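Local coordinates for hypothetical protein TTHA1785 (Thermus thermophilus, PDB 2EPG), which probably joins RNA ends as a manganese-dependent, GTP-using tRNA-splicing ligase of the RtcB family, at residues H215-Q220 and M387-S391; Q127-A131 and P481-V485; V381-G385 and S408-A412. All blocks are in the same frame, centred on the assembly; numbering follows the deposited sequence.

Interaction 1: residues H215-Q220 and M387-S391; sequences HFLEVQ and MGRYS
M387, a selenomethionine, lies across one face of the F216 ring. Its CG sits over that face, 3.9 Å from the ring centroid and 29° off the ring normal, a CH-pi contact. The same CG comes within 3.4 Å of CD2 of F216. The SE atom is further along, 5.1 Å from the ring centroid and oblique to the ring, which makes the pair a Met-aromatic contact. This is the apolar, close-packed end of the contact.

The other end is polar and looser. E218 rises from the strand with CG held between its backbone N and carbonyl carbon (chi1 51°), and then extends toward the loop. Its OE1 accepts a weak hydrogen bond from the backbone N of G388, 3.5 Å long but nearly straight at 167°. Its OE2 takes a shorter bond, 2.9 Å from NE2 of Q220, on the anti lone pair. The carboxylate is thus held mainly from its own strand by Q220, and only weakly from the loop. The other amide atom of Q220, OE1, bonds to T242. On the solvent side, R389 leads away from the strand and forms a salt bridge with D386.

F216, E218, M387 and S391 are predicted GMP-binding residues, so the contact probably shapes one wall of the nucleotide site. Strand 216-225 pairs with strands 240-247 and 474-486. M387 also packs on V484 and K486 of the latter, while L217 and V219 touch helix 127-137.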
# COMPACT_ATOMS: atom_id res chain seq x y z
N HIS A 215 3.05 1.92 -11.99
CA HIS A 215 3.77 2.79 -11.06
C HIS A 215 3.93 4.16 -11.70
O HIS A 215 4.16 4.28 -12.90
CB HIS A 215 5.14 2.20 -10.70
CG HIS A 215 5.06 0.89 -9.98
ND1 HIS A 215 4.29 0.70 -8.86
CD2 HIS A 215 5.66 -0.30 -10.23
CE1 HIS A 215 4.41 -0.55 -8.45
NE2 HIS A 215 5.24 -1.18 -9.26
N PHE A 216 3.81 5.21 -10.89
CA PHE A 216 3.91 6.56 -11.40
C PHE A 216 4.01 7.55 -10.25
O PHE A 216 3.98 7.21 -9.07
CB PHE A 216 2.67 6.89 -12.21
CG PHE A 216 1.40 6.73 -11.44
CD1 PHE A 216 0.88 7.79 -10.70
CD2 PHE A 216 0.77 5.50 -11.35
CE1 PHE A 216 -0.23 7.63 -9.88
CE2 PHE A 216 -0.35 5.32 -10.54
CZ PHE A 216 -0.85 6.39 -9.80
N LEU A 217 4.10 8.81 -10.64
CA LEU A 217 4.17 9.90 -9.71
C LEU A 217 3.28 10.95 -10.34
O LEU A 217 3.29 11.12 -11.55
CB LEU A 217 5.62 10.36 -9.62
CG LEU A 217 6.05 11.74 -9.15
CD1 LEU A 217 7.54 11.69 -8.84
CD2 LEU A 217 5.76 12.77 -10.24
N GLU A 218 2.44 11.62 -9.56
CA GLU A 218 1.63 12.67 -10.15
C GLU A 218 1.47 13.89 -9.26
O GLU A 218 1.37 13.80 -8.03
CB GLU A 218 0.26 12.16 -10.65
CG GLU A 218 -0.59 11.34 -9.72
CD GLU A 218 -1.94 10.97 -10.35
OE1 GLU A 218 -1.97 10.48 -11.51
OE2 GLU A 218 -2.96 11.15 -9.67
N VAL A 219 1.52 15.05 -9.92
CA VAL A 219 1.33 16.33 -9.26
C VAL A 219 -0.17 16.54 -9.42
O VAL A 219 -0.69 16.42 -10.54
CB VAL A 219 2.07 17.47 -9.97
CG1 VAL A 219 1.90 18.77 -9.17
CG2 VAL A 219 3.54 17.11 -10.13
N GLN A 220 -0.86 16.84 -8.33
CA GLN A 220 -2.31 16.99 -8.36
C GLN A 220 -2.72 18.20 -7.52
O GLN A 220 -1.88 18.90 -6.92
CB GLN A 220 -2.97 15.74 -7.74
CG GLN A 220 -2.18 14.43 -7.84
CD GLN A 220 -2.45 13.45 -6.68
OE1 GLN A 220 -2.13 13.72 -5.51
NE2 GLN A 220 -3.05 12.31 -7.01
N MSE A 387 -3.80 6.06 -13.35
CA MSE A 387 -3.12 7.28 -13.77
C MSE A 387 -4.13 8.21 -14.43
O MSE A 387 -4.98 7.78 -15.20
CB MSE A 387 -2.01 6.96 -14.75
CG MSE A 387 -1.00 5.98 -14.23
SE MSE A 387 0.26 5.58 -15.62
CE MSE A 387 1.61 6.86 -15.15
N GLY A 388 -4.02 9.50 -14.11
CA GLY A 388 -4.92 10.47 -14.69
C GLY A 388 -6.35 10.37 -14.18
O GLY A 388 -7.25 10.97 -14.75
N ARG A 389 -6.55 9.61 -13.10
CA ARG A 389 -7.88 9.46 -12.52
C ARG A 389 -7.84 10.07 -11.12
O ARG A 389 -6.76 10.41 -10.63
CB ARG A 389 -8.23 7.97 -12.41
CG ARG A 389 -8.04 7.20 -13.71
CD ARG A 389 -9.06 7.63 -14.75
NE ARG A 389 -10.42 7.39 -14.28
CZ ARG A 389 -10.90 6.19 -13.95
NH1 ARG A 389 -12.15 6.08 -13.52
NH2 ARG A 389 -10.12 5.12 -14.04
N TYR A 390 -9.00 10.22 -10.48
CA TYR A 390 -9.05 10.79 -9.14
C TYR A 390 -8.37 9.92 -8.09
O TYR A 390 -8.36 8.69 -8.18
CB TYR A 390 -10.49 10.96 -8.66
CG TYR A 390 -11.30 12.01 -9.37
CD1 TYR A 390 -12.47 11.67 -10.04
CD2 TYR A 390 -10.91 13.34 -9.33
CE1 TYR A 390 -13.24 12.64 -10.67
CE2 TYR A 390 -11.68 14.32 -9.95
CZ TYR A 390 -12.84 13.96 -10.61
OH TYR A 390 -13.60 14.93 -11.22
N SER A 391 -7.82 10.58 -7.08
CA SER A 391 -7.21 9.90 -5.95
C SER A 391 -8.02 10.38 -4.76
O SER A 391 -8.62 11.45 -4.82
CB SER A 391 -5.75 10.29 -5.79
OG SER A 391 -4.95 9.54 -6.67

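Interaction 2: residues Q127-A131 and P481-V485; sequences QKELA and PLIVV
I483 has the largest buried surface in this contact, and its side chain points at the first turn of helix 127-137. Its CG1 is anti to the carbonyl carbon (chi1 -60°) and CD1 continues the chain outward. CD1 ends 3.5 Å from the backbone O of Q127, an oxygen already bonded to the N of A131 within the helix. The other branch, CG2, meets CB of A131 at 4.0 Å. CD1 thus reaches both Q127 and A131, while CG2 meets A131. L130 adds its CD2, 4.1 Å from CD1 of I483.

Q127 is the second main partner. It is fully extended, and runs past I483 in the opposite direction, with CG 4.1 Å from CG1 of I483. The amide end then crosses L482 at about a right angle. There NE2 lies 3.5 Å from the backbone O of L482.

The short helix and strand axes run nearly parallel, 13° apart, with 9.7 Å between them. L482 and I483 both face V219 in a classic beta bulge on strand 474-486. The helix covers this strand beside strand 440-442, where Q127 touches L440, and L482 packs against helix 120-123.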
# COMPACT_ATOMS: atom_id res chain seq x y z
N GLN A 127 3.75 24.65 -15.01
CA GLN A 127 3.39 23.26 -15.23
C GLN A 127 4.35 22.51 -16.15
O GLN A 127 4.76 21.37 -15.88
CB GLN A 127 1.97 23.21 -15.78
CG GLN A 127 1.46 21.84 -16.08
CD GLN A 127 -0.01 21.84 -16.46
OE1 GLN A 127 -0.47 22.69 -17.23
NE2 GLN A 127 -0.75 20.88 -15.94
N LYS A 128 4.73 23.15 -17.25
CA LYS A 128 5.64 22.54 -18.21
C LYS A 128 7.03 22.39 -17.61
O LYS A 128 7.60 21.31 -17.65
CB LYS A 128 5.68 23.39 -19.49
CG LYS A 128 6.27 22.70 -20.70
CD LYS A 128 7.79 22.86 -20.77
CE LYS A 128 8.32 22.41 -22.13
NZ LYS A 128 7.56 23.10 -23.22
N GLU A 129 7.57 23.47 -17.05
CA GLU A 129 8.89 23.42 -16.43
C GLU A 129 8.99 22.29 -15.40
O GLU A 129 9.98 21.55 -15.37
CB GLU A 129 9.22 24.74 -15.73
CG GLU A 129 9.32 25.97 -16.63
CD GLU A 129 8.01 26.31 -17.30
OE1 GLU A 129 6.96 26.22 -16.63
OE2 GLU A 129 8.03 26.68 -18.49
N LEU A 130 7.97 22.15 -14.56
CA LEU A 130 7.95 21.13 -13.52
C LEU A 130 7.90 19.73 -14.11
O LEU A 130 8.67 18.85 -13.71
CB LEU A 130 6.77 21.36 -12.58
CG LEU A 130 6.60 20.40 -11.39
CD1 LEU A 130 7.85 20.42 -10.52
CD2 LEU A 130 5.37 20.80 -10.58
N ALA A 131 7.02 19.51 -15.07
CA ALA A 131 6.92 18.21 -15.70
C ALA A 131 8.30 17.79 -16.21
O ALA A 131 8.78 16.69 -15.92
CB ALA A 131 5.90 18.25 -16.85
N PRO A 481 -5.40 14.85 -10.89
CA PRO A 481 -4.06 14.95 -11.47
C PRO A 481 -3.87 16.06 -12.50
O PRO A 481 -4.80 16.41 -13.23
CB PRO A 481 -3.87 13.57 -12.10
CG PRO A 481 -5.25 13.23 -12.56
CD PRO A 481 -6.13 13.68 -11.41
N LEU A 482 -2.66 16.61 -12.53
CA LEU A 482 -2.29 17.67 -13.46
C LEU A 482 -1.13 17.19 -14.32
O LEU A 482 -1.09 17.46 -15.52
CB LEU A 482 -1.84 18.93 -12.72
CG LEU A 482 -2.89 19.76 -11.99
CD1 LEU A 482 -2.21 20.64 -10.96
CD2 LEU A 482 -3.67 20.59 -12.99
N ILE A 483 -0.19 16.50 -13.68
CA ILE A 483 0.99 15.97 -14.34
C ILE A 483 1.20 14.51 -13.96
O ILE A 483 1.17 14.17 -12.78
CB ILE A 483 2.28 16.70 -13.93
CG1 ILE A 483 2.20 18.19 -14.27
CG2 ILE A 483 3.48 16.06 -14.62
CD1 ILE A 483 3.37 18.99 -13.72
N VAL A 484 1.44 13.67 -14.96
CA VAL A 484 1.67 12.26 -14.72
C VAL A 484 3.04 11.86 -15.27
O VAL A 484 3.33 12.07 -16.45
CB VAL A 484 0.58 11.38 -15.39
CG1 VAL A 484 0.96 9.91 -15.28
CG2 VAL A 484 -0.78 11.60 -14.70
N VAL A 485 3.89 11.32 -14.40
CA VAL A 485 5.23 10.87 -14.77
C VAL A 485 5.24 9.35 -14.57
O VAL A 485 5.07 8.86 -13.44
CB VAL A 485 6.32 11.51 -13.87
CG1 VAL A 485 7.69 10.96 -14.24
CG2 VAL A 485 6.30 13.03 -14.03

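Interaction 3: residues V381-G385 and S408-A412; sequences VLVPG and SCHGA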
# COMPACT_ATOMS: atom_id res chain seq x y z
N VAL A 381 -5.52 7.40 4.82
CA VAL A 381 -5.58 6.23 3.96
C VAL A 381 -5.51 6.83 2.57
O VAL A 381 -6.39 7.62 2.18
CB VAL A 381 -6.89 5.45 4.12
CG1 VAL A 381 -6.98 4.35 3.05
CG2 VAL A 381 -6.97 4.84 5.51
N LEU A 382 -4.47 6.47 1.83
CA LEU A 382 -4.25 7.01 0.49
C LEU A 382 -4.76 6.04 -0.54
O LEU A 382 -4.29 4.91 -0.65
CB LEU A 382 -2.74 7.28 0.30
CG LEU A 382 -2.11 8.05 1.47
CD1 LEU A 382 -0.60 8.24 1.27
CD2 LEU A 382 -2.81 9.40 1.61
N VAL A 383 -5.76 6.48 -1.30
CA VAL A 383 -6.38 5.65 -2.32
C VAL A 383 -6.11 6.25 -3.69
O VAL A 383 -6.83 7.13 -4.17
CB VAL A 383 -7.90 5.55 -2.07
CG1 VAL A 383 -8.57 4.73 -3.16
CG2 VAL A 383 -8.15 4.90 -0.73
N PRO A 384 -5.05 5.77 -4.36
CA PRO A 384 -4.73 6.30 -5.68
C PRO A 384 -5.69 5.69 -6.71
O PRO A 384 -6.16 4.56 -6.55
CB PRO A 384 -3.30 5.81 -5.88
CG PRO A 384 -3.36 4.43 -5.28
CD PRO A 384 -4.16 4.65 -4.00
N GLY A 385 -6.03 6.45 -7.74
CA GLY A 385 -6.90 5.90 -8.77
C GLY A 385 -5.93 5.42 -9.83
O GLY A 385 -4.74 5.22 -9.55
N SER A 408 -8.43 -0.99 5.49
CA SER A 408 -9.32 -0.32 4.57
C SER A 408 -8.95 -0.66 3.13
O SER A 408 -8.16 -1.58 2.88
CB SER A 408 -9.31 1.19 4.81
OG SER A 408 -10.44 1.77 4.18
N CYS A 409 -9.49 0.07 2.17
CA CYS A 409 -9.22 -0.24 0.77
C CYS A 409 -7.96 0.44 0.26
O CYS A 409 -7.39 1.31 0.93
CB CYS A 409 -10.40 0.19 -0.10
SG CYS A 409 -10.50 1.99 -0.30
N HIS A 410 -7.52 0.04 -0.92
CA HIS A 410 -6.34 0.65 -1.49
C HIS A 410 -6.62 1.26 -2.86
O HIS A 410 -5.95 2.19 -3.27
CB HIS A 410 -5.22 -0.39 -1.61
CG HIS A 410 -5.22 -1.10 -2.92
ND1 HIS A 410 -4.21 -0.94 -3.85
CD2 HIS A 410 -6.09 -1.99 -3.46
CE1 HIS A 410 -4.47 -1.69 -4.91
NE2 HIS A 410 -5.60 -2.34 -4.70
N GLY A 411 -7.62 0.73 -3.56
CA GLY A 411 -7.92 1.26 -4.88
C GLY A 411 -9.26 1.96 -4.99
O GLY A 411 -10.15 1.77 -4.15
N ALA A 412 -9.42 2.76 -6.04
CA ALA A 412 -10.66 3.51 -6.27
C ALA A 412 -11.48 2.95 -7.43
O ALA A 412 -12.70 3.17 -7.51
CB ALA A 412 -10.34 4.98 -6.52
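V383 is the centre of this contact: one methyl lies against G411 and A412, the other against C409. Its CG1, anti to the backbone N (chi1 178°), lies 3.4 Å from the carbonyl carbon of G411 and 3.8 Å from CB of A412. Its CG2 meets SG of C409 at 3.8 Å. The backbone O of H410 also comes close, 3.6 Å from CA of V383 and 3.1 Å from CD of P384. CG1 of V381 rests 3.7 Å from the backbone O of C409. The two segments run in much the same direction, 21° apart, and meet by packing alone.

The next shell fixes these backbones. V381 and V383 are backbone hydrogen-bonded to L394 and Y392 respectively, in strand 391-395. C409 O bonds to T360 OG1, and the side chain packs on V463 and V467 of helix 462-470. S408 OG is held by the backbone O of I472.

The H410 side chain starts away from segment 381-385. Its ND1 is hydrogen-bonded to ND1 of H339, with the ring planes at about 80°. H339 NE2 in turn bonds to the backbone O of L382, so one histidine links strand and ring.

H410 is the predicted site of the GMP-histidine intermediate, and P384, G385, G411 and A412 are predicted to bind GMP. The contact therefore probably forms part of the guanylylation site, as in RtcB ligases.

Overall arrangement
The three contacts run from the predicted nucleotide site out to helix 127-137, farther from the centre of the chain. Interactions 1 and 3 have centres about 12 Å apart. They meet where OG of S391 lies 3.4 Å from N of G385, in a weak hydrogen bond. Both hold predicted GMP-binding residues, and interaction 3 adds the predicted nucleophile H410. Interaction 2 is further out, its centre about 22 Å from that of interaction 3. It reaches the site through interaction 1, about 10 Å away centre to centre. There strands 216-225 and 474-486 pair, with O of L217 2.9 Å from N of V485. The predicted GMP-binding K486 directly follows segment 481-485.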